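Local coordinates for protein glycosyltransferase (Streptomyces halstedii, PDB 3WAD) that is a glycosyltransferase of the GT-B fold, built from two Rossmann-like domains that each carry a parallel beta sheet flanked by helices, at residues B[101-106]-B[132-137]; B[152-157]-B[347-352]; B[159-164]-B[193-198]; B[237-240]-B[246-249]; B[272-277]-B[297-302]. All coordinates share one frame; numbering follows the deposited sequence.

Contact 1. Residues B[101-106]-B[132-137]; sequences QIYEYM and LTYAGP
The rings of Tyr103 and Tyr134 approach obliquely, Tyr103 CD2 4.2 Å from Tyr134 CE1. In its own plane Tyr103 has the sulfur SD of Met106 at one edge, while the oxygen of a water that bridges the two segments lies at an edge of Tyr134. Leu132 CD2 presses on the far end of the Tyr103 ring, 3.2 Å from Tyr103 OH and 3.4 Å from CZ, a tight fit of a methyl against the phenol carbon and its hydroxyl. With CG beside the backbone N (chi1 -71°), the Tyr103 ring extends toward Leu132, and its hydroxyl end meets CD2. Met106, one turn on, adds the second hold: its flexible thioether bends at chi3 (59°) and lays CE 3.9 Å from Leu132 CB.

The water also ties the two backbones together. It donates to Tyr103 O (2.8 Å) and to Leu132 O (2.7 Å), and accepts from Tyr134 N at 2.8 Å. One molecule thus serves three polar backbone atoms inside an apolar contact, where aromatic and aliphatic side chains could not. The phenol of Tyr134 has its own partner, the backbone oxygen of Val200.

Helix 89-106 here packs against the loop that leaves strand 126-130, in the middle of the N-terminal parallel sheet, and enters helix 135-141. Trp157 meets Tyr103 edge to face, helix 179-188 closes over both tyrosines through Trp183, and Ala135 rests on helix 109-122.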
# COMPACT_ATOMS: atom_id res chain seq x y z
N GLN B 101 19.79 -9.90 24.85
CA GLN B 101 20.84 -8.97 24.41
C GLN B 101 20.76 -8.64 22.96
O GLN B 101 20.87 -7.49 22.57
CB GLN B 101 22.23 -9.49 24.77
CG GLN B 101 22.31 -9.40 26.24
CD GLN B 101 23.57 -9.93 26.80
OE1 GLN B 101 24.26 -10.75 26.18
NE2 GLN B 101 23.88 -9.49 28.02
N ILE B 102 20.59 -9.67 22.14
CA ILE B 102 20.41 -9.46 20.73
C ILE B 102 19.19 -8.55 20.40
O ILE B 102 19.23 -7.68 19.49
CB ILE B 102 20.22 -10.82 20.06
CG1 ILE B 102 21.53 -11.59 20.19
CG2 ILE B 102 19.74 -10.64 18.60
CD1 ILE B 102 21.42 -13.13 19.94
N TYR B 103 18.09 -8.75 21.12
CA TYR B 103 16.88 -8.05 20.74
C TYR B 103 16.99 -6.61 21.22
O TYR B 103 16.48 -5.71 20.59
CB TYR B 103 15.62 -8.72 21.29
CG TYR B 103 15.28 -10.07 20.61
CD1 TYR B 103 15.79 -10.39 19.33
CD2 TYR B 103 14.45 -11.04 21.27
CE1 TYR B 103 15.49 -11.60 18.71
CE2 TYR B 103 14.15 -12.30 20.64
CZ TYR B 103 14.65 -12.55 19.36
OH TYR B 103 14.35 -13.77 18.71
N GLU B 104 17.73 -6.41 22.31
CA GLU B 104 18.02 -5.08 22.75
C GLU B 104 18.78 -4.30 21.70
O GLU B 104 18.45 -3.12 21.42
CB GLU B 104 18.79 -5.06 24.07
CG GLU B 104 19.20 -3.60 24.45
CD GLU B 104 18.02 -2.75 24.91
OE1 GLU B 104 16.85 -3.25 25.09
OE2 GLU B 104 18.29 -1.52 25.05
N TYR B 105 19.83 -4.93 21.16
CA TYR B 105 20.62 -4.39 20.05
C TYR B 105 19.72 -3.97 18.86
O TYR B 105 19.97 -2.95 18.23
CB TYR B 105 21.59 -5.47 19.57
CG TYR B 105 22.52 -5.01 18.50
CD1 TYR B 105 23.81 -4.55 18.82
CD2 TYR B 105 22.13 -5.06 17.17
CE1 TYR B 105 24.69 -4.13 17.81
CE2 TYR B 105 22.99 -4.61 16.15
CZ TYR B 105 24.25 -4.15 16.49
OH TYR B 105 25.08 -3.78 15.51
N MET B 106 18.72 -4.78 18.55
CA MET B 106 17.80 -4.59 17.43
C MET B 106 16.73 -3.51 17.67
O MET B 106 16.09 -3.09 16.68
CB MET B 106 17.09 -5.92 17.07
CG MET B 106 18.01 -6.82 16.31
SD MET B 106 17.48 -8.54 16.47
CE MET B 106 15.82 -8.48 15.81
N LEU B 132 9.85 -9.48 17.11
CA LEU B 132 11.23 -9.27 17.48
C LEU B 132 11.52 -7.84 17.87
O LEU B 132 12.70 -7.50 18.08
CB LEU B 132 12.15 -9.69 16.31
CG LEU B 132 12.08 -11.18 15.97
CD1 LEU B 132 13.29 -11.61 15.05
CD2 LEU B 132 12.08 -12.05 17.20
N THR B 133 10.50 -6.97 17.89
CA THR B 133 10.77 -5.55 18.08
C THR B 133 10.30 -5.00 19.48
O THR B 133 9.23 -4.38 19.59
CB THR B 133 10.10 -4.72 16.89
OG1 THR B 133 10.59 -5.24 15.63
CG2 THR B 133 10.52 -3.24 16.99
N TYR B 134 11.11 -5.17 20.50
CA TYR B 134 10.65 -4.96 21.89
C TYR B 134 10.57 -3.50 22.36
O TYR B 134 10.20 -3.23 23.51
CB TYR B 134 11.46 -5.84 22.89
CG TYR B 134 10.87 -7.24 22.98
CD1 TYR B 134 11.22 -8.26 22.05
CD2 TYR B 134 9.86 -7.52 23.91
CE1 TYR B 134 10.63 -9.51 22.12
CE2 TYR B 134 9.29 -8.75 23.99
CZ TYR B 134 9.66 -9.75 23.09
OH TYR B 134 9.02 -10.97 23.21
N ALA B 135 10.90 -2.55 21.50
CA ALA B 135 10.41 -1.20 21.75
C ALA B 135 8.85 -1.05 21.75
O ALA B 135 8.27 -0.26 22.54
CB ALA B 135 11.07 -0.24 20.73
N GLY B 136 8.17 -1.83 20.89
CA GLY B 136 6.71 -1.87 20.75
C GLY B 136 5.93 -1.86 22.08
O GLY B 136 5.13 -0.90 22.35
N PRO B 137 6.12 -2.92 22.91
CA PRO B 137 5.36 -3.01 24.17
C PRO B 137 5.75 -1.93 25.20
O PRO B 137 4.89 -1.58 25.95
CB PRO B 137 5.68 -4.45 24.69
CG PRO B 137 7.04 -4.80 24.07
CD PRO B 137 7.00 -4.10 22.68
O HOH W 1 13.76 -6.03 20.04

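Contact 2. Residues B[152-157]-B[347-352]; sequences FGLDQW and GYVAER
Leu154 and the pair Tyr348 and Val349 meet where the two Rossmann-like domains of the GT-B fold face each other: the leucine sits in the loop after strand 147-150 of the N-terminal sheet, the other two on helix 346-355 beside the C-terminal sheet. The tight part is a single methyl, Leu154 CD1, that touches two consecutive residues of the helix. It lies 3.4 Å from Tyr348 CD2 and 3.5 Å from Val349 CG2. Leucine suits the place because its fork pushes a methyl far out from the loop, and the long axis of its side chain runs at about a right angle to that of Tyr348.

The contrast within the contact is one of burial. Leu154 and Val349 are buried, whereas Tyr348 is partly exposed, and Leu154 touches only its CD2 and CE2 atoms, obliquely; over the centre of the ring, 3.0 Å above its plane, lies NH1 of Arg352 from the next turn. The amide of Gln156 bonds instead to the backbone oxygen of Trp344.

The leucine backbone is fixed by the loop just ahead of the helix: Leu154 O accepts from NE1 of Trp344, and Leu154 N donates to the carboxylate of Asp345. Met213 and Phe215 cover the apolar side. Polar bonds to 344-345 and apolar packing on 348-349 thus both tie the loop to the C-terminal half. On the buried side Val349 has CG1 anti to the backbone N (chi1 168°) and CG2 beside it, which carries CG2 to 3.6 Å from Leu154 CG.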
# COMPACT_ATOMS: atom_id res chain seq x y z
N PHE B 152 5.67 -13.66 12.70
CA PHE B 152 6.19 -13.60 11.32
C PHE B 152 6.51 -15.06 10.88
O PHE B 152 7.04 -15.31 9.78
CB PHE B 152 7.44 -12.65 11.32
CG PHE B 152 8.53 -13.13 12.22
CD1 PHE B 152 9.39 -14.16 11.76
CD2 PHE B 152 8.67 -12.64 13.50
CE1 PHE B 152 10.37 -14.67 12.64
CE2 PHE B 152 9.57 -13.11 14.33
CZ PHE B 152 10.45 -14.14 13.91
N GLY B 153 6.14 -16.03 11.72
CA GLY B 153 6.20 -17.48 11.38
C GLY B 153 5.58 -18.12 12.61
O GLY B 153 4.76 -17.49 13.30
N LEU B 154 6.01 -19.32 12.96
CA LEU B 154 5.63 -19.89 14.25
C LEU B 154 6.15 -19.17 15.50
O LEU B 154 7.14 -18.43 15.47
CB LEU B 154 6.02 -21.38 14.30
CG LEU B 154 5.65 -22.33 13.16
CD1 LEU B 154 6.05 -23.81 13.56
CD2 LEU B 154 4.20 -22.31 12.69
N ASP B 155 5.45 -19.34 16.60
CA ASP B 155 5.77 -18.62 17.82
C ASP B 155 6.80 -19.39 18.68
O ASP B 155 6.45 -19.89 19.75
CB ASP B 155 4.48 -18.33 18.60
CG ASP B 155 4.70 -17.35 19.73
OD1 ASP B 155 5.78 -16.69 19.88
OD2 ASP B 155 3.72 -17.22 20.48
N GLN B 156 8.05 -19.48 18.19
CA GLN B 156 9.11 -20.15 18.92
C GLN B 156 9.24 -19.53 20.29
O GLN B 156 9.50 -20.22 21.30
CB GLN B 156 10.45 -19.98 18.18
CG GLN B 156 10.54 -20.65 16.83
CD GLN B 156 10.49 -22.19 16.85
OE1 GLN B 156 10.15 -22.82 17.86
NE2 GLN B 156 10.88 -22.81 15.69
N TRP B 157 9.13 -18.20 20.35
CA TRP B 157 9.44 -17.50 21.59
C TRP B 157 8.34 -17.81 22.59
O TRP B 157 8.65 -18.03 23.76
CB TRP B 157 9.47 -15.99 21.32
CG TRP B 157 10.00 -15.07 22.41
CD1 TRP B 157 9.26 -14.20 23.18
CD2 TRP B 157 11.38 -14.87 22.78
NE1 TRP B 157 10.11 -13.48 24.02
CE2 TRP B 157 11.40 -13.88 23.80
CE3 TRP B 157 12.58 -15.50 22.42
CZ2 TRP B 157 12.60 -13.42 24.39
CZ3 TRP B 157 13.80 -15.04 23.00
CH2 TRP B 157 13.79 -14.01 23.99
N GLY B 347 12.36 -26.01 9.41
CA GLY B 347 12.47 -27.48 9.55
C GLY B 347 11.13 -28.06 10.00
O GLY B 347 10.58 -29.00 9.43
N TYR B 348 10.57 -27.41 11.00
CA TYR B 348 9.41 -27.91 11.69
C TYR B 348 8.18 -27.73 10.82
O TYR B 348 7.37 -28.64 10.71
CB TYR B 348 9.27 -27.21 13.04
CG TYR B 348 8.01 -27.63 13.77
CD1 TYR B 348 8.09 -28.51 14.82
CD2 TYR B 348 6.75 -27.12 13.40
CE1 TYR B 348 6.98 -28.86 15.52
CE2 TYR B 348 5.63 -27.45 14.08
CZ TYR B 348 5.75 -28.36 15.13
OH TYR B 348 4.68 -28.71 15.85
N VAL B 349 8.06 -26.57 10.17
CA VAL B 349 6.95 -26.35 9.25
C VAL B 349 7.09 -27.27 8.01
O VAL B 349 6.09 -27.77 7.49
CB VAL B 349 6.89 -24.92 8.82
CG1 VAL B 349 5.91 -24.72 7.62
CG2 VAL B 349 6.48 -24.03 10.05
N ALA B 350 8.33 -27.51 7.56
CA ALA B 350 8.51 -28.41 6.41
C ALA B 350 7.87 -29.80 6.68
O ALA B 350 7.16 -30.34 5.83
CB ALA B 350 9.97 -28.56 6.01
N GLU B 351 8.06 -30.31 7.89
CA GLU B 351 7.53 -31.64 8.23
C GLU B 351 6.04 -31.63 8.30
O GLU B 351 5.42 -32.58 7.86
CB GLU B 351 8.09 -32.07 9.56
CG GLU B 351 8.31 -33.52 9.74
CD GLU B 351 9.38 -33.64 10.81
OE1 GLU B 351 10.18 -32.65 10.87
OE2 GLU B 351 9.42 -34.63 11.60
N ARG B 352 5.45 -30.52 8.80
CA ARG B 352 3.98 -30.37 8.80
C ARG B 352 3.38 -30.47 7.38
O ARG B 352 2.42 -31.18 7.17
CB ARG B 352 3.58 -29.07 9.53
CG ARG B 352 3.04 -29.30 10.98
CD ARG B 352 4.10 -29.60 11.98
NE ARG B 352 4.45 -31.03 12.06
CZ ARG B 352 5.62 -31.49 12.50
NH1 ARG B 352 6.54 -30.65 12.93
NH2 ARG B 352 5.87 -32.78 12.54

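Contact 3. Residues B[159-164]-B[193-198]; sequences RMRDHF and VAFTES
Glu197 OE2 is gripped twice, by NE of Arg161 at 3.0 Å across the contact and by the amide of Asn165 from the next turn of the arginine's helix. With Glu197 OE1 bound to Arg161 NH2 at 2.8 Å, the pair forms a side-on bidentate salt bridge, NE and one NH2 hydrogen each taking one carboxylate oxygen. The guanidinium and carboxylate planes lie 8° apart, both oxygens use their syn lone pairs, and the N-H...O angles are 163° and 162°. Arginine suits this place since its flat end offers two parallel donors matched to the spacing of a carboxylate; the chains come from opposite directions, and each bends at chi2.

The bridge joins helix 156-168 to the loop between helices 179-188 and 198-201, in the N-terminal domain of the GT-B fold. Arg161 NH2 is shared with Asp178 OD2, so the guanidinium probably balances more than one negative charge, and its rotation is fixed by bonds to several acceptors. Phe195, packed on helix 179-188, reaches the same arginine obliquely, CZ lying 3.9 Å from Arg161 NH2.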
# COMPACT_ATOMS: atom_id res chain seq x y z
N ARG B 159 6.25 -20.48 22.59
CA ARG B 159 6.49 -21.90 22.92
C ARG B 159 7.58 -22.11 24.02
O ARG B 159 7.38 -22.80 25.03
CB ARG B 159 6.84 -22.67 21.64
CG ARG B 159 7.14 -24.17 21.88
CD ARG B 159 7.65 -24.85 20.59
NE ARG B 159 8.93 -24.32 20.15
CZ ARG B 159 10.13 -24.67 20.63
NH1 ARG B 159 10.24 -25.60 21.60
NH2 ARG B 159 11.23 -24.10 20.11
N MET B 160 8.74 -21.47 23.86
CA MET B 160 9.74 -21.58 24.89
C MET B 160 9.25 -20.85 26.17
O MET B 160 9.61 -21.22 27.29
CB MET B 160 11.07 -20.91 24.44
CG MET B 160 11.65 -21.49 23.14
SD MET B 160 12.69 -22.89 23.54
CE MET B 160 14.27 -22.08 23.47
N ARG B 161 8.54 -19.72 25.99
CA ARG B 161 8.18 -18.94 27.18
C ARG B 161 7.17 -19.72 28.08
O ARG B 161 7.23 -19.66 29.31
CB ARG B 161 7.57 -17.59 26.80
CG ARG B 161 7.16 -16.81 28.05
CD ARG B 161 8.39 -16.45 28.81
NE ARG B 161 8.15 -15.38 29.79
CZ ARG B 161 9.01 -14.99 30.72
NH1 ARG B 161 10.26 -15.49 30.74
NH2 ARG B 161 8.67 -14.00 31.59
N ASP B 162 6.26 -20.41 27.43
CA ASP B 162 5.29 -21.25 28.16
C ASP B 162 5.99 -22.33 28.96
O ASP B 162 5.69 -22.46 30.17
CB ASP B 162 4.28 -21.84 27.23
CG ASP B 162 3.29 -20.83 26.77
OD1 ASP B 162 3.20 -19.69 27.36
OD2 ASP B 162 2.62 -21.15 25.78
N HIS B 163 6.92 -23.03 28.32
CA HIS B 163 7.71 -24.06 28.99
C HIS B 163 8.42 -23.42 30.17
O HIS B 163 8.35 -23.96 31.27
CB HIS B 163 8.82 -24.66 28.12
CG HIS B 163 8.37 -25.70 27.15
ND1 HIS B 163 8.01 -26.98 27.54
CD2 HIS B 163 8.30 -25.70 25.80
CE1 HIS B 163 7.67 -27.69 26.48
NE2 HIS B 163 7.85 -26.93 25.40
N PHE B 164 9.13 -22.31 29.92
CA PHE B 164 9.86 -21.63 30.97
C PHE B 164 8.99 -21.22 32.15
O PHE B 164 9.43 -21.32 33.32
CB PHE B 164 10.55 -20.37 30.45
CG PHE B 164 11.48 -19.74 31.43
CD1 PHE B 164 12.71 -20.32 31.69
CD2 PHE B 164 11.15 -18.57 32.07
CE1 PHE B 164 13.63 -19.73 32.53
CE2 PHE B 164 12.05 -17.96 32.96
CZ PHE B 164 13.28 -18.54 33.19
N VAL B 193 7.72 2.22 33.00
CA VAL B 193 6.94 1.03 32.56
C VAL B 193 7.46 -0.09 33.41
O VAL B 193 8.72 -0.36 33.56
CB VAL B 193 7.13 0.68 31.04
CG1 VAL B 193 6.55 -0.67 30.64
CG2 VAL B 193 6.52 1.73 30.18
N ALA B 194 6.47 -0.74 34.03
CA ALA B 194 6.75 -1.80 35.01
C ALA B 194 6.79 -3.11 34.26
O ALA B 194 5.96 -3.29 33.35
CB ALA B 194 5.61 -1.83 36.08
N PHE B 195 7.67 -4.05 34.61
CA PHE B 195 7.48 -5.42 34.04
C PHE B 195 6.11 -6.05 34.29
O PHE B 195 5.72 -6.20 35.45
CB PHE B 195 8.56 -6.39 34.45
CG PHE B 195 8.40 -7.73 33.81
CD1 PHE B 195 8.74 -7.90 32.43
CD2 PHE B 195 7.83 -8.81 34.53
CE1 PHE B 195 8.55 -9.14 31.79
CE2 PHE B 195 7.65 -10.08 33.90
CZ PHE B 195 8.00 -10.24 32.53
N THR B 196 5.37 -6.40 33.24
CA THR B 196 4.27 -7.34 33.33
C THR B 196 4.59 -8.42 32.31
O THR B 196 5.38 -8.16 31.37
CB THR B 196 2.95 -6.73 32.84
OG1 THR B 196 3.19 -5.99 31.60
CG2 THR B 196 2.34 -5.80 33.89
N GLU B 197 3.91 -9.55 32.40
CA GLU B 197 4.10 -10.63 31.46
C GLU B 197 3.61 -10.22 30.06
O GLU B 197 4.04 -10.72 29.03
CB GLU B 197 3.44 -11.92 31.96
CG GLU B 197 3.60 -13.16 31.05
CD GLU B 197 5.07 -13.67 30.87
OE1 GLU B 197 5.96 -13.28 31.64
OE2 GLU B 197 5.33 -14.50 29.94
N SER B 198 2.70 -9.27 30.03
CA SER B 198 2.17 -8.83 28.77
C SER B 198 3.26 -8.07 27.97
O SER B 198 3.13 -7.92 26.77
CB SER B 198 0.93 -7.98 29.03
OG SER B 198 1.42 -6.79 29.60

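Contact 4. Residues B[237-240]-B[246-249]; sequences DWLR and PRVC
Arg247 carries most of this contact, its side chain reaching from the start of a strand to the short helix that holds Leu239 and Trp238. The methyl Leu239 CD2 lies 3.9 Å from Arg247 NH1, approaching obliquely. Arg247 needs its full length for this: the chain is nearly extended at chi2 (156°) and bends only at chi3, which turns the guanidinium toward the helix. Trp238 comes less close. Its benzene ring approaches the guanidinium, CZ3 4.7 Å from Arg247 NH1, and its backbone oxygen is 4.5 Å from Arg247 NH2, so the contact is loose packing against a charged group rather than a bonded grip.

The two apolar residues also support each other, since Leu239 CG rests 3.5 Å above one face of the indole, offset toward its rim. An arginine suits this spot because its long side chain brings the flat guanidinium up to Leu239 and Trp238, while NH1 also makes a weak hydrogen bond to Ser313 OG.

Strand 247-251 runs through the middle of the six-stranded parallel sheet at the core of the C-terminal Rossmann-like domain of the GT-B fold, pairing with strands 279-283 and 314-319 on its two sides. Leu239 and Arg247 both touch Leu310 of helix 307-310. Leu239 packs further on Ala309 of that helix and on Val305 in the loop before it, whereas Arg247 also lies against Cys314 of the neighbouring strand. Next to Leu239 on the short helix, Arg240 faces another chain, its NH2 hydrogen-bonded to the backbone oxygen of Pro52 in the second subunit.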
# COMPACT_ATOMS: atom_id res chain seq x y z
N ASP B 237 7.73 -9.29 -19.57
CA ASP B 237 7.06 -9.69 -20.79
C ASP B 237 6.85 -11.19 -20.82
O ASP B 237 5.81 -11.69 -21.18
CB ASP B 237 7.93 -9.30 -21.98
CG ASP B 237 7.62 -7.91 -22.51
OD1 ASP B 237 8.44 -7.33 -23.27
OD2 ASP B 237 6.56 -7.37 -22.17
N TRP B 238 7.87 -11.92 -20.41
CA TRP B 238 7.85 -13.34 -20.59
C TRP B 238 6.76 -14.02 -19.72
O TRP B 238 6.17 -15.02 -20.15
CB TRP B 238 9.26 -13.89 -20.38
CG TRP B 238 9.73 -13.72 -19.02
CD1 TRP B 238 10.59 -12.76 -18.53
CD2 TRP B 238 9.36 -14.54 -17.90
NE1 TRP B 238 10.78 -12.95 -17.18
CE2 TRP B 238 10.03 -14.02 -16.77
CE3 TRP B 238 8.52 -15.66 -17.75
CZ2 TRP B 238 9.90 -14.59 -15.51
CZ3 TRP B 238 8.38 -16.23 -16.50
CH2 TRP B 238 9.08 -15.69 -15.39
N LEU B 239 6.48 -13.46 -18.53
CA LEU B 239 5.31 -13.87 -17.72
C LEU B 239 3.96 -13.56 -18.36
O LEU B 239 2.93 -14.09 -17.97
CB LEU B 239 5.33 -13.25 -16.32
CG LEU B 239 5.80 -14.13 -15.17
CD1 LEU B 239 5.75 -13.40 -13.87
CD2 LEU B 239 4.96 -15.37 -15.10
N ARG B 240 3.95 -12.68 -19.35
CA ARG B 240 2.67 -12.20 -19.85
C ARG B 240 2.10 -13.16 -20.87
O ARG B 240 0.90 -13.17 -21.13
CB ARG B 240 2.78 -10.76 -20.38
CG ARG B 240 2.54 -9.71 -19.27
CD ARG B 240 3.60 -8.57 -19.23
NE ARG B 240 3.34 -7.35 -20.02
CZ ARG B 240 2.37 -7.16 -20.93
NH1 ARG B 240 1.50 -8.12 -21.25
NH2 ARG B 240 2.27 -5.98 -21.53
N PRO B 246 3.94 -27.24 -18.19
CA PRO B 246 4.16 -27.07 -16.73
C PRO B 246 5.38 -26.22 -16.34
O PRO B 246 6.38 -26.23 -17.04
CB PRO B 246 4.31 -28.51 -16.23
CG PRO B 246 3.46 -29.30 -17.20
CD PRO B 246 3.70 -28.65 -18.54
N ARG B 247 5.28 -25.47 -15.26
CA ARG B 247 6.36 -24.57 -14.84
C ARG B 247 6.75 -25.00 -13.45
O ARG B 247 5.90 -25.50 -12.70
CB ARG B 247 5.84 -23.16 -14.73
CG ARG B 247 6.64 -22.15 -15.40
CD ARG B 247 5.73 -20.98 -15.72
NE ARG B 247 5.87 -20.58 -17.12
CZ ARG B 247 5.27 -19.54 -17.71
NH1 ARG B 247 4.48 -18.72 -17.04
NH2 ARG B 247 5.51 -19.32 -18.98
N VAL B 248 8.01 -24.79 -13.09
CA VAL B 248 8.47 -25.02 -11.74
C VAL B 248 9.29 -23.81 -11.36
O VAL B 248 10.00 -23.26 -12.20
CB VAL B 248 9.32 -26.31 -11.61
CG1 VAL B 248 10.06 -26.37 -10.27
CG2 VAL B 248 8.39 -27.55 -11.76
N CYS B 249 9.19 -23.41 -10.09
CA CYS B 249 9.80 -22.24 -9.62
C CYS B 249 10.87 -22.73 -8.69
O CYS B 249 10.61 -23.47 -7.76
CB CYS B 249 8.75 -21.37 -8.93
SG CYS B 249 9.59 -20.05 -8.06

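Contact 5. Residues B[272-277]-B[297-302]; sequences AVADID and DNVRAV
Asn298, just before strand 299-302, binds Ala274 of the first segment. Its amide nitrogen ND2 donates to Ala274 O at 3.0 Å with an N-H...O angle of 152°, arriving in the carbonyl plane on a lone pair. The side chain takes the crowded position between backbone N and carbonyl carbon (chi1 64°), which turns the amide back toward the helix; the same ND2 also donates to Ala278 O. Asparagine suits this because one short amide can serve two backbone oxygens. OD1, on the other arm, lies 3.6 Å from Ala274 CB.

Val299 follows and adds the apolar half: its CG2, set beside the backbone N, packs 3.5 Å from Ala274 CB, and the small alanine lets the strand come this near the helix. With Val299 the chain enters the outer strand 299-302 of the C-terminal parallel sheet, beside strand 279-283. Farther on, Arg300 turns to the ring of Trp238 in a cation-pi contact.

Strand 247-251, helix 266-274 and strand 279-283 form a beta-alpha-beta unit, and 275-278 is its return to the sheet. Ala274 O accepts from Ile276 N (2.8 Å) in the inverse gamma turn centred on Asp275 as well as from Asn298, and thus has two donors. By bonding Ala274 O and Ala278 O, the amide probably helps to hold the turn against the edge of the sheet.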
# COMPACT_ATOMS: atom_id res chain seq x y z
N ALA B 272 20.57 -31.41 -12.85
CA ALA B 272 19.66 -32.45 -12.34
C ALA B 272 18.23 -31.94 -12.12
O ALA B 272 17.24 -32.52 -12.61
CB ALA B 272 20.19 -33.06 -11.08
N VAL B 273 18.15 -30.84 -11.37
CA VAL B 273 16.90 -30.19 -11.08
C VAL B 273 16.16 -29.85 -12.36
O VAL B 273 14.94 -30.08 -12.46
CB VAL B 273 17.15 -28.95 -10.20
CG1 VAL B 273 15.87 -28.29 -9.91
CG2 VAL B 273 17.78 -29.38 -8.89
N ALA B 274 16.87 -29.39 -13.39
CA ALA B 274 16.20 -29.12 -14.67
C ALA B 274 15.75 -30.37 -15.48
O ALA B 274 14.99 -30.29 -16.42
CB ALA B 274 17.06 -28.19 -15.54
N ASP B 275 16.23 -31.55 -15.10
CA ASP B 275 15.99 -32.74 -15.93
C ASP B 275 14.62 -33.35 -15.63
O ASP B 275 14.48 -34.43 -15.08
CB ASP B 275 17.18 -33.70 -15.77
CG ASP B 275 17.10 -34.92 -16.68
OD1 ASP B 275 16.42 -34.85 -17.75
OD2 ASP B 275 17.67 -35.97 -16.25
N ILE B 276 13.57 -32.61 -15.98
CA ILE B 276 12.22 -32.91 -15.57
C ILE B 276 11.28 -32.44 -16.67
O ILE B 276 11.63 -31.65 -17.52
CB ILE B 276 11.87 -32.12 -14.24
CG1 ILE B 276 11.87 -30.59 -14.49
CG2 ILE B 276 12.87 -32.49 -13.11
CD1 ILE B 276 10.75 -29.87 -13.84
N ASP B 277 10.05 -32.89 -16.65
CA ASP B 277 9.18 -32.52 -17.75
C ASP B 277 8.42 -31.22 -17.49
O ASP B 277 7.20 -31.25 -17.29
CB ASP B 277 8.22 -33.67 -18.09
CG ASP B 277 7.74 -33.62 -19.55
OD1 ASP B 277 8.21 -32.72 -20.32
OD2 ASP B 277 6.88 -34.46 -19.91
N ASP B 297 18.41 -26.02 -21.25
CA ASP B 297 17.57 -25.42 -22.25
C ASP B 297 16.33 -24.81 -21.65
O ASP B 297 15.96 -23.70 -21.98
CB ASP B 297 17.13 -26.49 -23.24
CG ASP B 297 18.16 -26.75 -24.33
OD1 ASP B 297 17.82 -27.48 -25.32
OD2 ASP B 297 19.31 -26.20 -24.21
N ASN B 298 15.68 -25.59 -20.79
CA ASN B 298 14.37 -25.31 -20.26
C ASN B 298 14.41 -24.47 -18.96
O ASN B 298 13.38 -24.39 -18.26
CB ASN B 298 13.70 -26.66 -19.97
CG ASN B 298 14.43 -27.44 -18.89
OD1 ASN B 298 15.64 -27.33 -18.77
ND2 ASN B 298 13.68 -28.16 -18.04
N VAL B 299 15.58 -23.91 -18.64
CA VAL B 299 15.76 -23.02 -17.47
C VAL B 299 15.81 -21.54 -17.82
O VAL B 299 16.70 -21.15 -18.57
CB VAL B 299 17.12 -23.30 -16.70
CG1 VAL B 299 17.36 -22.34 -15.56
CG2 VAL B 299 17.18 -24.75 -16.19
N ARG B 300 14.95 -20.70 -17.24
CA ARG B 300 15.13 -19.24 -17.28
C ARG B 300 15.69 -18.69 -15.99
O ARG B 300 15.09 -18.86 -14.91
CB ARG B 300 13.81 -18.52 -17.59
CG ARG B 300 13.93 -16.98 -17.51
CD ARG B 300 12.56 -16.32 -17.70
NE ARG B 300 11.80 -16.92 -18.80
CZ ARG B 300 11.79 -16.43 -20.06
NH1 ARG B 300 12.48 -15.34 -20.39
NH2 ARG B 300 11.09 -17.04 -21.01
N ALA B 301 16.82 -18.03 -16.06
CA ALA B 301 17.42 -17.48 -14.84
C ALA B 301 17.02 -16.01 -14.72
O ALA B 301 16.99 -15.30 -15.71
CB ALA B 301 18.90 -17.62 -14.84
N VAL B 302 16.67 -15.56 -13.53
CA VAL B 302 16.01 -14.27 -13.36
C VAL B 302 16.52 -13.80 -11.99
O VAL B 302 16.68 -14.61 -11.10
CB VAL B 302 14.52 -14.58 -13.42
CG1 VAL B 302 13.85 -14.23 -12.16
CG2 VAL B 302 13.91 -14.07 -14.71

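How the contacts relate
Along the chain, contact 1 comes first, then contact 2 opens; its other half lies near residue 350, so contacts 3, 4 and 5 are nested within the loop it closes. Contacts 1 and 3 belong to the N-terminal Rossmann-like half, their centres about 14 Å apart; contacts 4 and 5 share the C-terminal sheet, their centres about 12 Å apart, and touch where Trp238 meets Arg300. Between the two pairs, centres are about 40 to 48 Å apart, on opposite sides of the chain's centre. Contact 2 bridges them: it shares helix 156-168 with contact 3, touches contact 1 through Trp157 and Phe152, and reaches across to helix 346-355, coupling the two GT-B domains.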